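Local atomic coordinates of alpha-1,3-glucanase (Bacillus circulans, PDB entry 5ZRU), a protein that hydrolyses alpha-1,3-glucan as a glycoside hydrolase of family 87, the present chain being its catalytic unit and the whole enzyme probably also binding carbohydrate. Residues 363-368 with 394-399; 5-10 with 341-346; 30-35 with 53-58. All blocks are in the same frame, centred on the assembly; numbering follows the deposited sequence.

Interaction 1: 363-368 with 394-399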
ATOM      1  N   SER A 363      16.689  -2.360   7.310  1.00  9.63           N
ATOM      2  CA  SER A 363      15.609  -3.197   6.818  1.00 10.00           C
ATOM      3  C   SER A 363      15.074  -2.628   5.510  1.00 10.75           C
ATOM      4  O   SER A 363      15.309  -1.464   5.174  1.00 10.20           O
ATOM      5  CB  SER A 363      14.495  -3.308   7.867  1.00 10.92           C
ATOM      6  OG  SER A 363      14.975  -3.945   9.044  1.00 10.01           O
ATOM      7  N   THR A 364      14.353  -3.470   4.769  1.00  7.99           N
ATOM      8  CA  THR A 364      14.072  -3.186   3.368  1.00  9.18           C
ATOM      9  C   THR A 364      12.667  -3.644   2.989  1.00 10.27           C
ATOM     10  O   THR A 364      12.220  -4.713   3.416  1.00  9.45           O
ATOM     11  CB  THR A 364      15.104  -3.886   2.462  1.00 11.65           C
ATOM     12  OG1 THR A 364      16.434  -3.465   2.815  1.00 12.77           O
ATOM     13  CG2 THR A 364      14.842  -3.569   0.988  1.00 10.45           C
ATOM     14  N   VAL A 365      11.977  -2.840   2.180  1.00  8.65           N
ATOM     15  CA  VAL A 365      10.838  -3.309   1.390  1.00  9.23           C
ATOM     16  C   VAL A 365      11.230  -3.169  -0.073  1.00  9.48           C
ATOM     17  O   VAL A 365      11.626  -2.079  -0.509  1.00 11.18           O
ATOM     18  CB  VAL A 365       9.546  -2.522   1.674  1.00  8.44           C
ATOM     19  CG1 VAL A 365       8.411  -3.069   0.813  1.00  8.84           C
ATOM     20  CG2 VAL A 365       9.176  -2.572   3.155  1.00  8.27           C
ATOM     21  N   ARG A 366      11.148  -4.265  -0.830  1.00  8.51           N
ATOM     22  CA  ARG A 366      11.569  -4.186  -2.221  1.00  7.61           C
ATOM     23  C   ARG A 366      10.726  -5.085  -3.114  1.00  7.87           C
ATOM     24  O   ARG A 366      10.131  -6.072  -2.674  1.00  9.91           O
ATOM     25  CB  ARG A 366      13.057  -4.523  -2.387  1.00 11.18           C
ATOM     26  CG  ARG A 366      13.434  -5.940  -2.035  1.00  9.99           C
ATOM     27  CD  ARG A 366      14.963  -6.129  -2.105  1.00 13.66           C
ATOM     28  NE  ARG A 366      15.319  -7.521  -1.850  1.00 14.08           N
ATOM     29  CZ  ARG A 366      16.517  -7.937  -1.453  1.00 24.42           C
ATOM     30  NH1 ARG A 366      17.499  -7.062  -1.250  1.00 22.59           N
ATOM     31  NH2 ARG A 366      16.730  -9.231  -1.243  1.00 20.32           N
ATOM     32  N   ASN A 367      10.695  -4.710  -4.389  1.00  7.52           N
ATOM     33  CA  ASN A 367       9.966  -5.416  -5.441  1.00  9.66           C
ATOM     34  C   ASN A 367       8.567  -5.824  -4.999  1.00  7.61           C
ATOM     35  O   ASN A 367       8.153  -6.975  -5.141  1.00  7.75           O
ATOM     36  CB  ASN A 367      10.738  -6.635  -5.943  1.00 10.11           C
ATOM     37  CG  ASN A 367      10.265  -7.065  -7.310  1.00  9.25           C
ATOM     38  OD1 ASN A 367      10.217  -6.258  -8.230  1.00 11.77           O
ATOM     39  ND2 ASN A 367       9.855  -8.321  -7.435  1.00 12.55           N
ATOM     40  N   SER A 368       7.813  -4.854  -4.496  1.00  6.59           N
ATOM     41  CA  SER A 368       6.496  -5.135  -3.950  1.00  7.51           C
ATOM     42  C   SER A 368       5.461  -4.169  -4.511  1.00  8.89           C
ATOM     43  O   SER A 368       5.774  -3.061  -4.952  1.00  8.96           O
ATOM     44  CB  SER A 368       6.512  -5.063  -2.419  1.00  6.86           C
ATOM     45  OG  SER A 368       7.317  -6.106  -1.876  1.00  7.54           O
ATOM     46  N   ASN A 394      17.217   2.273   6.596  1.00 11.38           N
ATOM     47  CA  ASN A 394      16.149   1.490   5.987  1.00 11.61           C
ATOM     48  C   ASN A 394      16.004   1.850   4.509  1.00 10.99           C
ATOM     49  O   ASN A 394      16.348   2.954   4.083  1.00  9.69           O
ATOM     50  CB  ASN A 394      14.829   1.702   6.732  1.00 10.15           C
ATOM     51  CG  ASN A 394      14.885   1.167   8.155  1.00 10.39           C
ATOM     52  OD1 ASN A 394      15.387   0.068   8.390  1.00 10.13           O
ATOM     53  ND2 ASN A 394      14.386   1.944   9.107  1.00 10.12           N
ATOM     54  N   THR A 395      15.509   0.896   3.721  1.00  9.36           N
ATOM     55  CA  THR A 395      15.478   1.017   2.267  1.00  9.99           C
ATOM     56  C   THR A 395      14.117   0.608   1.719  1.00 11.28           C
ATOM     57  O   THR A 395      13.635  -0.486   2.022  1.00  9.58           O
ATOM     58  CB  THR A 395      16.539   0.128   1.618  1.00 10.71           C
ATOM     59  OG1 THR A 395      17.834   0.490   2.110  1.00 11.10           O
ATOM     60  CG2 THR A 395      16.480   0.255   0.091  1.00 12.39           C
ATOM     61  N   PHE A 396      13.534   1.461   0.876  1.00 10.01           N
ATOM     62  CA  PHE A 396      12.289   1.188   0.153  1.00 10.03           C
ATOM     63  C   PHE A 396      12.613   1.295  -1.334  1.00 10.37           C
ATOM     64  O   PHE A 396      12.632   2.405  -1.877  1.00  9.79           O
ATOM     65  CB  PHE A 396      11.178   2.189   0.515  1.00  7.98           C
ATOM     66  CG  PHE A 396      10.723   2.143   1.959  1.00 10.04           C
ATOM     67  CD1 PHE A 396      10.620   0.941   2.647  1.00  9.49           C
ATOM     68  CD2 PHE A 396      10.373   3.318   2.617  1.00 11.05           C
ATOM     69  CE1 PHE A 396      10.191   0.919   3.980  1.00 10.95           C
ATOM     70  CE2 PHE A 396       9.940   3.302   3.941  1.00  8.26           C
ATOM     71  CZ  PHE A 396       9.851   2.109   4.626  1.00  9.69           C
ATOM     72  N   SER A 397      12.857   0.171  -2.012  1.00  8.31           N
ATOM     73  CA  SER A 397      13.334   0.264  -3.386  1.00 10.31           C
ATOM     74  C   SER A 397      12.624  -0.722  -4.299  1.00  8.97           C
ATOM     75  O   SER A 397      12.213  -1.801  -3.877  1.00  8.34           O
ATOM     76  CB  SER A 397      14.860   0.046  -3.463  1.00 11.85           C
ATOM     77  OG  SER A 397      15.524   1.149  -2.851  1.00 14.10           O
ATOM     78  N   TYR A 398      12.496  -0.328  -5.569  1.00  8.14           N
ATOM     79  CA  TYR A 398      11.922  -1.180  -6.618  1.00  9.60           C
ATOM     80  C   TYR A 398      10.484  -1.575  -6.300  1.00  9.88           C
ATOM     81  O   TYR A 398      10.074  -2.713  -6.527  1.00  8.82           O
ATOM     82  CB  TYR A 398      12.782  -2.422  -6.861  1.00 11.05           C
ATOM     83  CG  TYR A 398      14.132  -2.080  -7.455  1.00 10.61           C
ATOM     84  CD1 TYR A 398      14.271  -1.850  -8.821  1.00 10.17           C
ATOM     85  CD2 TYR A 398      15.258  -1.967  -6.647  1.00 11.88           C
ATOM     86  CE1 TYR A 398      15.508  -1.527  -9.369  1.00 11.72           C
ATOM     87  CE2 TYR A 398      16.496  -1.646  -7.186  1.00 11.92           C
ATOM     88  CZ  TYR A 398      16.609  -1.421  -8.539  1.00 15.16           C
ATOM     89  OH  TYR A 398      17.846  -1.105  -9.056  1.00 18.26           O
ATOM     90  N   ASN A 399       9.698  -0.625  -5.808  1.00  8.05           N
ATOM     91  CA  ASN A 399       8.299  -0.868  -5.489  1.00  8.95           C
ATOM     92  C   ASN A 399       7.400  -0.060  -6.410  1.00 10.56           C
ATOM     93  O   ASN A 399       7.791   0.995  -6.915  1.00  9.22           O
ATOM     94  CB  ASN A 399       7.994  -0.499  -4.035  1.00  8.36           C
ATOM     95  CG  ASN A 399       8.850  -1.267  -3.063  1.00  9.34           C
ATOM     96  OD1 ASN A 399       8.770  -2.494  -2.995  1.00  8.00           O
ATOM     97  ND2 ASN A 399       9.708  -0.553  -2.322  1.00  9.96           N
TER
HETATM   98  O   HOH W   1      18.254  -1.212   4.227  1.00 14.74           O

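Interaction 2: 5-10 with 341-346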
ATOM      1  N   ASN A   5      15.316 -14.815  -3.189  1.00 13.63           N
ATOM      2  CA  ASN A   5      14.052 -14.986  -3.904  1.00 15.09           C
ATOM      3  C   ASN A   5      14.143 -14.167  -5.188  1.00 21.79           C
ATOM      4  O   ASN A   5      13.744 -13.004  -5.233  1.00 17.10           O
ATOM      5  CB  ASN A   5      12.892 -14.575  -3.011  1.00 17.23           C
ATOM      6  CG  ASN A   5      12.873 -15.365  -1.723  1.00 16.64           C
ATOM      7  OD1 ASN A   5      12.643 -16.575  -1.742  1.00 14.11           O
ATOM      8  ND2 ASN A   5      13.155 -14.701  -0.601  1.00 15.48           N
ATOM      9  N   LEU A   6      14.651 -14.805  -6.243  1.00 18.63           N
ATOM     10  CA  LEU A   6      15.172 -14.091  -7.407  1.00 19.91           C
ATOM     11  C   LEU A   6      14.069 -13.521  -8.278  1.00 21.90           C
ATOM     12  O   LEU A   6      13.139 -14.231  -8.668  1.00 21.22           O
ATOM     13  CB  LEU A   6      16.023 -15.018  -8.271  1.00 21.12           C
ATOM     14  CG  LEU A   6      17.509 -15.032  -7.990  1.00 28.98           C
ATOM     15  CD1 LEU A   6      17.676 -15.588  -6.630  1.00 29.58           C
ATOM     16  CD2 LEU A   6      18.217 -15.885  -9.019  1.00 27.33           C
ATOM     17  N   VAL A   7      14.212 -12.243  -8.621  1.00 17.42           N
ATOM     18  CA  VAL A   7      13.398 -11.576  -9.631  1.00 14.58           C
ATOM     19  C   VAL A   7      14.328 -10.642 -10.396  1.00 16.99           C
ATOM     20  O   VAL A   7      15.159  -9.955  -9.793  1.00 21.93           O
ATOM     21  CB  VAL A   7      12.224 -10.800  -8.991  1.00 18.66           C
ATOM     22  CG1 VAL A   7      11.466  -9.995 -10.038  1.00 18.42           C
ATOM     23  CG2 VAL A   7      11.266 -11.750  -8.265  1.00 18.58           C
ATOM     24  N   VAL A   8      14.226 -10.633 -11.720  1.00 15.08           N
ATOM     25  CA  VAL A   8      14.941  -9.625 -12.502  1.00 16.51           C
ATOM     26  C   VAL A   8      14.185  -8.309 -12.327  1.00 14.12           C
ATOM     27  O   VAL A   8      13.045  -8.177 -12.774  1.00 16.17           O
ATOM     28  CB  VAL A   8      15.051 -10.014 -13.980  1.00 19.64           C
ATOM     29  CG1 VAL A   8      15.621  -8.852 -14.794  1.00 20.82           C
ATOM     30  CG2 VAL A   8      15.923 -11.249 -14.137  1.00 21.51           C
ATOM     31  N   TYR A   9      14.814  -7.340 -11.670  1.00 15.89           N
ATOM     32  CA  TYR A   9      14.107  -6.114 -11.320  1.00 13.27           C
ATOM     33  C   TYR A   9      13.844  -5.245 -12.541  1.00 14.45           C
ATOM     34  O   TYR A   9      14.615  -5.224 -13.508  1.00 16.90           O
ATOM     35  CB  TYR A   9      14.890  -5.303 -10.291  1.00 14.25           C
ATOM     36  CG  TYR A   9      14.752  -5.813  -8.879  1.00 13.62           C
ATOM     37  CD1 TYR A   9      14.037  -6.966  -8.601  1.00 15.99           C
ATOM     38  CD2 TYR A   9      15.321  -5.125  -7.823  1.00 16.60           C
ATOM     39  CE1 TYR A   9      13.916  -7.435  -7.306  1.00 19.07           C
ATOM     40  CE2 TYR A   9      15.211  -5.584  -6.525  1.00 17.33           C
ATOM     41  CZ  TYR A   9      14.509  -6.736  -6.272  1.00 15.69           C
ATOM     42  OH  TYR A   9      14.397  -7.191  -4.978  1.00 19.11           O
ATOM     43  N   ALA A  10      12.740  -4.511 -12.474  1.00 14.51           N
ATOM     44  CA  ALA A  10      12.472  -3.469 -13.446  1.00 13.89           C
ATOM     45  C   ALA A  10      13.432  -2.301 -13.227  1.00 14.52           C
ATOM     46  O   ALA A  10      14.128  -2.211 -12.211  1.00 13.69           O
ATOM     47  CB  ALA A  10      11.025  -2.995 -13.331  1.00 15.64           C
ATOM     48  N   ILE A 341      11.365  -7.422   3.366  1.00 10.44           N
ATOM     49  CA  ILE A 341      10.035  -7.700   2.847  1.00  8.52           C
ATOM     50  C   ILE A 341      10.141  -7.577   1.332  1.00  8.90           C
ATOM     51  O   ILE A 341      10.545  -6.527   0.826  1.00  8.52           O
ATOM     52  CB  ILE A 341       9.003  -6.715   3.420  1.00  7.54           C
ATOM     53  CG1 ILE A 341       8.902  -6.867   4.944  1.00  8.96           C
ATOM     54  CG2 ILE A 341       7.632  -6.908   2.754  1.00  7.64           C
ATOM     55  CD1 ILE A 341       8.106  -5.720   5.614  1.00 10.55           C
ATOM     56  N   GLU A 342       9.828  -8.642   0.598  1.00  7.77           N
ATOM     57  CA  GLU A 342      10.022  -8.543  -0.841  1.00  8.85           C
ATOM     58  C   GLU A 342       8.999  -9.375  -1.592  1.00  7.26           C
ATOM     59  O   GLU A 342       8.380 -10.293  -1.045  1.00  8.96           O
ATOM     60  CB  GLU A 342      11.443  -8.964  -1.259  1.00  8.31           C
ATOM     61  CG  GLU A 342      11.775 -10.417  -0.976  1.00  9.46           C
ATOM     62  CD  GLU A 342      13.243 -10.752  -1.262  1.00 13.36           C
ATOM     63  OE1 GLU A 342      13.926  -9.958  -1.950  1.00 12.63           O
ATOM     64  OE2 GLU A 342      13.710 -11.811  -0.800  1.00 13.14           O
ATOM     65  N   ASN A 343       8.834  -9.029  -2.870  1.00  7.84           N
ATOM     66  CA  ASN A 343       8.030  -9.813  -3.810  1.00  8.30           C
ATOM     67  C   ASN A 343       6.596  -9.984  -3.315  1.00 11.16           C
ATOM     68  O   ASN A 343       5.978 -11.032  -3.524  1.00  9.72           O
ATOM     69  CB  ASN A 343       8.660 -11.188  -4.069  1.00  9.55           C
ATOM     70  CG  ASN A 343      10.113 -11.113  -4.525  1.00 12.55           C
ATOM     71  OD1 ASN A 343      10.592 -10.076  -4.997  1.00  9.23           O
ATOM     72  ND2 ASN A 343      10.820 -12.243  -4.402  1.00 14.16           N
ATOM     73  N   SER A 344       6.060  -8.958  -2.657  1.00  8.71           N
ATOM     74  CA  SER A 344       4.792  -9.089  -1.955  1.00  6.63           C
ATOM     75  C   SER A 344       3.772  -8.073  -2.453  1.00  9.52           C
ATOM     76  O   SER A 344       4.089  -7.110  -3.154  1.00  9.83           O
ATOM     77  CB  SER A 344       4.992  -8.942  -0.444  1.00  8.92           C
ATOM     78  OG  SER A 344       5.848  -9.968   0.036  1.00  8.47           O
ATOM     79  N   ARG A 345       2.521  -8.319  -2.081  1.00  8.24           N
ATOM     80  CA  ARG A 345       1.378  -7.506  -2.483  1.00  7.90           C
ATOM     81  C   ARG A 345       0.686  -7.069  -1.203  1.00  8.26           C
ATOM     82  O   ARG A 345       0.128  -7.897  -0.476  1.00  9.89           O
ATOM     83  CB  ARG A 345       0.446  -8.295  -3.400  1.00  9.67           C
ATOM     84  CG  ARG A 345       1.183  -8.826  -4.643  1.00  9.95           C
ATOM     85  CD  ARG A 345       0.315  -9.769  -5.498  1.00 10.05           C
ATOM     86  NE  ARG A 345       1.154 -10.560  -6.408  1.00  9.12           N
ATOM     87  CZ  ARG A 345       0.709 -11.151  -7.516  1.00 12.57           C
ATOM     88  NH1 ARG A 345      -0.563 -11.039  -7.854  1.00  9.84           N
ATOM     89  NH2 ARG A 345       1.539 -11.843  -8.299  1.00  8.98           N
ATOM     90  N   ILE A 346       0.766  -5.785  -0.901  1.00  7.40           N
ATOM     91  CA  ILE A 346       0.325  -5.261   0.383  1.00  6.23           C
ATOM     92  C   ILE A 346      -0.683  -4.179   0.037  1.00  8.86           C
ATOM     93  O   ILE A 346      -0.304  -3.086  -0.397  1.00  8.63           O
ATOM     94  CB  ILE A 346       1.494  -4.721   1.214  1.00  6.93           C
ATOM     95  CG1 ILE A 346       2.559  -5.816   1.388  1.00  8.01           C
ATOM     96  CG2 ILE A 346       0.992  -4.205   2.569  1.00  8.12           C
ATOM     97  CD1 ILE A 346       3.964  -5.295   1.785  1.00  7.60           C
TER
HETATM   98  O   HOH W   2      16.029 -12.379  -1.849  1.00 20.85           O
HETATM   99  O   HOH W   3      13.235  -9.336  -4.561  1.00 14.37           O

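Interaction 3: 30-35 with 53-58. With CA (calcium ion), chain M.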
ATOM      1  N   GLY A  30     -23.895  -2.593 -22.963  1.00 12.46           N
ATOM      2  CA  GLY A  30     -25.060  -2.988 -22.201  1.00 13.16           C
ATOM      3  C   GLY A  30     -25.510  -2.000 -21.151  1.00 15.61           C
ATOM      4  O   GLY A  30     -26.289  -2.369 -20.267  1.00 16.79           O
ATOM      5  N   GLY A  31     -25.049  -0.754 -21.221  1.00 15.43           N
ATOM      6  CA  GLY A  31     -25.348   0.237 -20.206  1.00 18.90           C
ATOM      7  C   GLY A  31     -24.146   0.719 -19.424  1.00 16.33           C
ATOM      8  O   GLY A  31     -24.291   1.643 -18.611  1.00 17.07           O
ATOM      9  N   ALA A  32     -22.970   0.128 -19.635  1.00 15.44           N
ATOM     10  CA  ALA A  32     -21.766   0.571 -18.941  1.00 16.54           C
ATOM     11  C   ALA A  32     -21.379   1.969 -19.413  1.00 19.35           C
ATOM     12  O   ALA A  32     -21.595   2.331 -20.569  1.00 19.11           O
ATOM     13  CB  ALA A  32     -20.610  -0.404 -19.196  1.00 12.73           C
ATOM     14  N   THR A  33     -20.826   2.770 -18.501  1.00 18.05           N
ATOM     15  CA  THR A  33     -20.391   4.124 -18.824  1.00 18.75           C
ATOM     16  C   THR A  33     -18.984   4.365 -18.294  1.00 20.10           C
ATOM     17  O   THR A  33     -18.525   3.703 -17.362  1.00 16.87           O
ATOM     18  CB  THR A  33     -21.343   5.186 -18.256  1.00 18.90           C
ATOM     19  OG1 THR A  33     -21.325   5.142 -16.827  1.00 21.45           O
ATOM     20  CG2 THR A  33     -22.772   4.958 -18.754  1.00 19.64           C
ATOM     21  N   LEU A  34     -18.298   5.324 -18.913  1.00 17.15           N
ATOM     22  CA  LEU A  34     -16.987   5.769 -18.452  1.00 17.61           C
ATOM     23  C   LEU A  34     -17.183   6.873 -17.416  1.00 21.09           C
ATOM     24  O   LEU A  34     -17.836   7.881 -17.696  1.00 18.03           O
ATOM     25  CB  LEU A  34     -16.152   6.263 -19.634  1.00 19.17           C
ATOM     26  CG  LEU A  34     -14.658   6.593 -19.532  1.00 27.69           C
ATOM     27  CD1 LEU A  34     -14.351   7.817 -18.675  1.00 25.11           C
ATOM     28  CD2 LEU A  34     -13.882   5.392 -19.035  1.00 24.72           C
ATOM     29  N   GLN A  35     -16.636   6.681 -16.222  1.00 15.50           N
ATOM     30  CA  GLN A  35     -16.706   7.677 -15.158  1.00 14.82           C
ATOM     31  C   GLN A  35     -15.315   8.240 -14.955  1.00 16.46           C
ATOM     32  O   GLN A  35     -14.354   7.475 -14.850  1.00 14.35           O
ATOM     33  CB  GLN A  35     -17.211   7.066 -13.850  1.00 17.89           C
ATOM     34  CG  GLN A  35     -18.544   6.382 -13.959  1.00 18.53           C
ATOM     35  CD  GLN A  35     -19.658   7.349 -14.252  1.00 22.82           C
ATOM     36  OE1 GLN A  35     -20.434   7.154 -15.191  1.00 26.30           O
ATOM     37  NE2 GLN A  35     -19.751   8.403 -13.453  1.00 31.37           N
ATOM     38  N   ARG A  53     -10.243   7.254 -13.838  1.00 10.89           N
ATOM     39  CA  ARG A  53     -11.227   6.775 -14.801  1.00 11.70           C
ATOM     40  C   ARG A  53     -11.578   5.332 -14.467  1.00 12.36           C
ATOM     41  O   ARG A  53     -10.688   4.538 -14.187  1.00  9.26           O
ATOM     42  CB  ARG A  53     -10.685   6.836 -16.235  1.00 17.14           C
ATOM     43  CG  ARG A  53     -10.433   8.232 -16.761  1.00 23.98           C
ATOM     44  CD  ARG A  53      -9.438   8.210 -17.904  1.00 25.21           C
ATOM     45  NE  ARG A  53     -10.006   7.620 -19.108  1.00 26.97           N
ATOM     46  CZ  ARG A  53     -10.791   8.277 -19.957  1.00 33.05           C
ATOM     47  NH1 ARG A  53     -11.111   9.544 -19.720  1.00 32.07           N
ATOM     48  NH2 ARG A  53     -11.267   7.669 -21.035  1.00 26.39           N
ATOM     49  N   TYR A  54     -12.866   4.992 -14.500  1.00 12.12           N
ATOM     50  CA  TYR A  54     -13.264   3.597 -14.362  1.00 11.64           C
ATOM     51  C   TYR A  54     -14.558   3.377 -15.132  1.00 12.67           C
ATOM     52  O   TYR A  54     -15.181   4.325 -15.616  1.00 13.80           O
ATOM     53  CB  TYR A  54     -13.418   3.187 -12.888  1.00 10.20           C
ATOM     54  CG  TYR A  54     -14.632   3.761 -12.174  1.00  9.33           C
ATOM     55  CD1 TYR A  54     -14.615   5.059 -11.655  1.00  9.07           C
ATOM     56  CD2 TYR A  54     -15.781   2.996 -11.994  1.00 10.55           C
ATOM     57  CE1 TYR A  54     -15.726   5.577 -10.968  1.00 11.71           C
ATOM     58  CE2 TYR A  54     -16.894   3.504 -11.313  1.00 11.21           C
ATOM     59  CZ  TYR A  54     -16.857   4.795 -10.802  1.00 12.52           C
ATOM     60  OH  TYR A  54     -17.952   5.294 -10.126  1.00 14.61           O
ATOM     61  N   ILE A  55     -14.947   2.108 -15.256  1.00 11.36           N
ATOM     62  CA  ILE A  55     -16.167   1.730 -15.968  1.00 11.04           C
ATOM     63  C   ILE A  55     -17.251   1.452 -14.940  1.00 12.66           C
ATOM     64  O   ILE A  55     -17.111   0.559 -14.094  1.00 12.16           O
ATOM     65  CB  ILE A  55     -15.944   0.509 -16.876  1.00 12.79           C
ATOM     66  CG1 ILE A  55     -14.847   0.796 -17.895  1.00 18.17           C
ATOM     67  CG2 ILE A  55     -17.243   0.133 -17.593  1.00 12.09           C
ATOM     68  CD1 ILE A  55     -13.847  -0.325 -18.004  1.00 23.21           C
ATOM     69  N   ALA A  56     -18.340   2.208 -15.013  1.00 11.31           N
ATOM     70  CA  ALA A  56     -19.495   1.958 -14.169  1.00 11.01           C
ATOM     71  C   ALA A  56     -20.398   0.924 -14.831  1.00 13.91           C
ATOM     72  O   ALA A  56     -20.666   1.001 -16.038  1.00 11.53           O
ATOM     73  CB  ALA A  56     -20.265   3.252 -13.902  1.00 12.41           C
ATOM     74  N   LEU A  57     -20.853  -0.050 -14.032  1.00 12.22           N
ATOM     75  CA  LEU A  57     -21.830  -1.061 -14.420  1.00 12.16           C
ATOM     76  C   LEU A  57     -23.114  -0.814 -13.629  1.00 13.76           C
ATOM     77  O   LEU A  57     -23.347  -1.435 -12.582  1.00 14.04           O
ATOM     78  CB  LEU A  57     -21.286  -2.470 -14.162  1.00 13.10           C
ATOM     79  CG  LEU A  57     -19.873  -2.739 -14.698  1.00 14.19           C
ATOM     80  CD1 LEU A  57     -19.411  -4.155 -14.352  1.00 12.98           C
ATOM     81  CD2 LEU A  57     -19.805  -2.497 -16.195  1.00 13.80           C
ATOM     82  N   PRO A  58     -23.960   0.113 -14.082  1.00 13.71           N
ATOM     83  CA  PRO A  58     -25.089   0.533 -13.244  1.00 17.56           C
ATOM     84  C   PRO A  58     -26.265  -0.418 -13.262  1.00 15.98           C
ATOM     85  O   PRO A  58     -27.072  -0.382 -12.325  1.00 18.43           O
ATOM     86  CB  PRO A  58     -25.490   1.894 -13.840  1.00 17.06           C
ATOM     87  CG  PRO A  58     -24.417   2.252 -14.809  1.00 18.57           C
ATOM     88  CD  PRO A  58     -23.793   0.979 -15.258  1.00 13.93           C
TER
HETATM   89 CA    CA M 611      -8.735   3.314 -14.463  1.00 19.56          CA
HETATM   90  O   HOH W   4     -19.194   7.548 -10.357  1.00 25.41           O
HETATM   91  O   HOH W   5      -7.469   4.170 -16.403  1.00 17.19           O

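Interaction 1: 363-368 with 394-399
Val365 lays its CB and CG2 obliquely against the ring of Phe396, Val365 CG2 coming to 3.7 Å from Phe396 CE1, and this overlap is a piece of the apolar filling of a right-handed parallel beta-helix, as expected for the pectate-lyase-like domain of the enzyme. Strands 364-366 and 395-397 run side by side with only 4° between their axes, each residue of one stacked over its counterpart in the next. Side chains of strands 354-357 and 378-381 pack on this pair, Val354 and Phe356 on Val365, Leu378 and Val380 on Phe396. On the other face of the sheet Thr364 and Thr395 lie alongside each other, pointing the same way, with OG1 of Thr364 against CB of Thr395; a water joins Thr395 OG1 to Ser363 O. Arg366 starts from that face too, but its guanidinium runs off to Glu342. Backbone bonds of parallel type hold the strands together, among them Val365 N to Thr395 O at 2.9 Å. At either end of the pairing an asparagine takes over. Asn394 OD1 accepts from Ser363 N at 3.0 Å in its carbonyl plane, while its ND2 turns to Thr360 O. After the strands, Asn367 and Tyr398 both have left-handed helical backbone angles, which bends the chain into matching turns. Asn399, with CG anti to its carbonyl carbon (chi1 -58°), swings its amide across to the neighbouring turn at residues 366-368. Asn399 OD1 takes Ser368 N at 3.0 Å on a lone pair. Asn399 ND2 gives an almost straight bond (175°) to Val365 O, 3.0 Å away and well above that carbonyl's plane, so the oxygen is gripped twice, since Ser397 N also donates to it at 3.0 Å.

Interaction 2: 5-10 with 341-346
Along the flank of the parallel beta-helix, close to the zinc site of His3, Asp278 and His312, the N-terminal segment 5-10 sets Asn5 against Glu342 and Asn343, where strand 340-342 runs into a turn. Two amide hydrogen bonds make the join. Asn5 ND2 points almost straight at Glu342 OE2, 2.9 Å away, with the oxygen lying in its amide plane; the approach is on the anti side and somewhat out of the carboxylate plane, and the two flat groups stand nearly perpendicular, 86° apart. In the reverse sense, Asn343 ND2 donates to Asn5 O at 3.1 Å, coming from above that carbonyl's plane. A backbone oxygen and a side-chain amide of the same residue are thus both held. Glu342 gets there by putting CG between its backbone N and carbonyl carbon (chi1 64°) and then running out extended. Two waters add further links. One molecule accepts from Asn5 N and donates to Glu342 OE2 at 2.6 Å. A second, in the plane of the Tyr9 ring at its edge, accepts a hydrogen bond from Tyr9 OH at 2.5 Å, and gives its own hydrogens to Glu342 OE1 and Asn343 OD1, each 2.8 Å from it; in this way Tyr9 reaches both residues without touching the carboxylate directly. Between Asn5 and Tyr9, Val7 brings CG2 to 3.7 Å from Asn343 OD1, its apolar branch laid against the amide. Asn343 OD1 has a further donor in Asn367 ND2. Around the contact, His312 and Lys310 of strand 310-317 pack on Asn5 and Glu342 from one neighbouring strand, while on the other side strand 364-366 sends Arg366 to Glu342 OE1 as a salt bridge and against Tyr9.

Interaction 3: 30-35 with 53-58
Strands 33-35 and 53-57 run antiparallel, strongly twisted at 139° and 4.7 Å apart between their axes at closest approach, with Thr33-Ala56 and Gln35-Tyr54 as hydrogen-bonded pairs and Leu34-Ile55 as the non-hydrogen-bonded pair between them. Gln35 N donates to Tyr54 O at 2.8 Å, and the same residues close the ring in return through Tyr54 N and Gln35 O. Side chains of these two pairs share one face. There Gln35 CB sits over a face of the Tyr54 ring, offset toward its rim and 3.9 Å from the ring centroid, a CH-pi contact. Tyr54 offers that face because its CG stands between the backbone N and carbonyl carbon (chi1 72°). Bending at chi2 (-67°), Gln35 folds its chain back along the strand, bringing Gln35 CG to 3.6 Å from Ala56 CB. Its amide ends near Thr33, whose OG1 donates to Gln35 OE1 at 2.7 Å on a lone pair and fixes the rotation of the group. On the opposite face Leu34 lays CD1 over one face of the Arg53 guanidinium, 3.8 Å from CZ, near the rim; NH2 of the same group makes a salt bridge with Asp24. Ala32 CB touches both Ile55 CG2 and Leu57 CD2, the latter 3.7 Å away, and Gly31 O rests against Pro58 CD. The carbonyl oxygen of Arg53, just where the pairing starts, binds a calcium ion at 2.3 Å, together with Asp22, Thr23, Ser50, Asp169 and water. A calcium held at the end of a strand inside the antiparallel sheet, by that strand and loops around it, is consistent with the galactose-binding-like beta-sandwich expected for this first domain, a fold also met in carbohydrate-binding modules.

How the interactions relate
Interaction 1 lies in the parallel beta-helix of domain D2 and interaction 2 joins the N-terminal segment to it, their centres 9 Å apart: strands 340-342 and 364-366 pair in the same sheet, Thr364 O probably accepts from Ile341 N, and Tyr398 packs on Ala10. Interaction 3 belongs to the antiparallel sheet of domain D1, its centre about 36 Å from that of interaction 1 and 33 Å from that of interaction 2, without touching either. In sequence the chain touches the beta-helix with segment 5-10, passes through D1 and interaction 3, and only then enters the helix at 341-346 and interaction 1, an arrangement consistent with linking the two domains.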